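Local coordinates for protein 2-oxo-1,2-dihydroquinoline 8-monooxygenase, oxygenase component (Pseudomonas putida, PDB 1Z02) that probably hydroxylates 2-oxo-1,2-dihydroquinoline at position 8, as the oxygenase component of a monooxygenase carrying a Rieske [2Fe-2S] cluster and a mononuclear iron, at residues Q29-P32 with Y33-A37. Numbering follows the deposited sequence.
Sequences QYQP and YKDAA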
loop_
_atom_site.group_PDB
_atom_site.type_symbol
_atom_site.label_atom_id
_atom_site.label_comp_id
_atom_site.label_asym_id
_atom_site.label_seq_id
_atom_site.Cartn_x
_atom_site.Cartn_y
_atom_site.Cartn_z
ATOM N N GLN A 29 24.445 6.091 23.939
ATOM C CA GLN A 29 24.719 4.801 24.558
ATOM C C GLN A 29 23.812 3.678 24.069
ATOM O O GLN A 29 23.943 2.530 24.507
ATOM C CB GLN A 29 24.648 4.927 26.083
ATOM C CG GLN A 29 25.845 5.691 26.675
ATOM C CD GLN A 29 25.716 5.949 28.164
ATOM O OE1 GLN A 29 24.934 6.794 28.593
ATOM N NE2 GLN A 29 26.483 5.214 28.962
ATOM N N TYR A 30 22.879 4.003 23.178
ATOM C CA TYR A 30 22.012 2.977 22.614
ATOM C C TYR A 30 21.745 3.175 21.128
ATOM O O TYR A 30 20.628 2.979 20.648
ATOM C CB TYR A 30 20.700 2.828 23.404
ATOM C CG TYR A 30 19.879 4.072 23.668
ATOM C CD1 TYR A 30 19.138 4.683 22.659
ATOM C CD2 TYR A 30 19.774 4.587 24.959
ATOM C CE1 TYR A 30 18.307 5.768 22.932
ATOM C CE2 TYR A 30 18.949 5.670 25.244
ATOM C CZ TYR A 30 18.215 6.254 24.230
ATOM O OH TYR A 30 17.376 7.299 24.544
ATOM N N GLN A 31 22.800 3.551 20.406
ATOM C CA GLN A 31 22.726 3.749 18.964
ATOM C C GLN A 31 22.472 2.410 18.265
ATOM O O GLN A 31 21.686 2.346 17.323
ATOM C CB GLN A 31 24.025 4.370 18.431
ATOM C CG GLN A 31 23.978 4.732 16.936
ATOM C CD GLN A 31 22.852 5.696 16.592
ATOM O OE1 GLN A 31 22.740 6.768 17.187
ATOM N NE2 GLN A 31 22.015 5.324 15.626
ATOM N N PRO A 32 23.132 1.323 18.711
ATOM C CA PRO A 32 22.913 0.018 18.075
ATOM C C PRO A 32 21.440 -0.419 18.137
ATOM O O PRO A 32 20.934 -1.072 17.217
ATOM C CB PRO A 32 23.823 -0.911 18.873
ATOM C CG PRO A 32 24.964 -0.017 19.234
ATOM C CD PRO A 32 24.246 1.245 19.673
ATOM N N TYR A 33 20.765 -0.053 19.225
ATOM C CA TYR A 33 19.353 -0.378 19.427
ATOM C C TYR A 33 18.493 0.449 18.466
ATOM O O TYR A 33 17.480 -0.027 17.962
ATOM C CB TYR A 33 18.959 -0.091 20.883
ATOM C CG TYR A 33 17.551 -0.509 21.277
ATOM C CD1 TYR A 33 16.470 0.346 21.093
ATOM C CD2 TYR A 33 17.313 -1.748 21.873
ATOM C CE1 TYR A 33 15.180 -0.018 21.504
ATOM C CE2 TYR A 33 16.026 -2.125 22.284
ATOM C CZ TYR A 33 14.968 -1.254 22.101
ATOM O OH TYR A 33 13.706 -1.596 22.540
ATOM N N LYS A 34 18.896 1.693 18.225
ATOM C CA LYS A 34 18.167 2.553 17.299
ATOM C C LYS A 34 18.311 1.994 15.890
ATOM O O LYS A 34 17.442 2.194 15.030
ATOM C CB LYS A 34 18.731 3.969 17.314
ATOM C CG LYS A 34 18.543 4.750 18.595
ATOM C CD LYS A 34 18.973 6.190 18.358
ATOM C CE LYS A 34 18.705 7.082 19.558
ATOM N NZ LYS A 34 18.897 8.523 19.188
ATOM N N ASP A 35 19.428 1.311 15.660
ATOM C CA ASP A 35 19.735 0.707 14.367
ATOM C C ASP A 35 19.129 -0.678 14.177
ATOM O O ASP A 35 19.140 -1.206 13.068
ATOM C CB ASP A 35 21.248 0.588 14.194
ATOM C CG ASP A 35 21.942 1.931 14.156
ATOM O OD1 ASP A 35 23.181 1.949 14.323
ATOM O OD2 ASP A 35 21.261 2.963 13.953
ATOM N N ALA A 36 18.604 -1.269 15.250
ATOM C CA ALA A 36 18.049 -2.618 15.175
ATOM C C ALA A 36 16.560 -2.756 14.811
ATOM O O ALA A 36 15.841 -3.574 15.391
ATOM C CB ALA A 36 18.339 -3.352 16.494
ATOM N N ALA A 37 16.102 -1.992 13.827
ATOM C CA ALA A 37 14.702 -2.067 13.423
ATOM C C ALA A 37 14.278 -3.473 12.989
ATOM O O ALA A 37 13.193 -3.938 13.347
ATOM C CB ALA A 37 14.435 -1.065 12.301
HETATM O O HOH W 1 21.977 8.046 19.303
#
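With CG of K34 set beside its own backbone N (chi1 -67°) and the rest of the chain extended, the lysine reaches back and crosses the Y30 ring obliquely, its CE 3.6 Å from Y30 CE1. Q31 instead bends at chi2 (58°), which turns its amide across the K34 chain at about a right angle and on to D35. There Q31 NE2 donates to D35 OD2 over 3.0 Å; the carboxylate oxygen lies nearly in the amide plane but is itself approached from above its own plane. The other end of the amide, OE1, accepts from a water at 2.6 Å, and this water accepts in turn from K34 NZ. The ammonium also forms a salt bridge with D383 and a hydrogen bond to W382 O. Shortened to an alanine, K34 would probably leave D383 without this charge partner and take the CE methylene away from Y30 CE1. Y30 and Y33, meeting through their CB atoms, both touch helix 392-404. In the backbone, K34 N donates to Y30 O at 3.2 Å and D35 N to Q31 O at 3.0 Å. These i to i+4 bonds, with Y30 at the N-cap, mark the single turn of helix 31-34, a short helix docked on helix 392-404 through Y30, P32 and Y33.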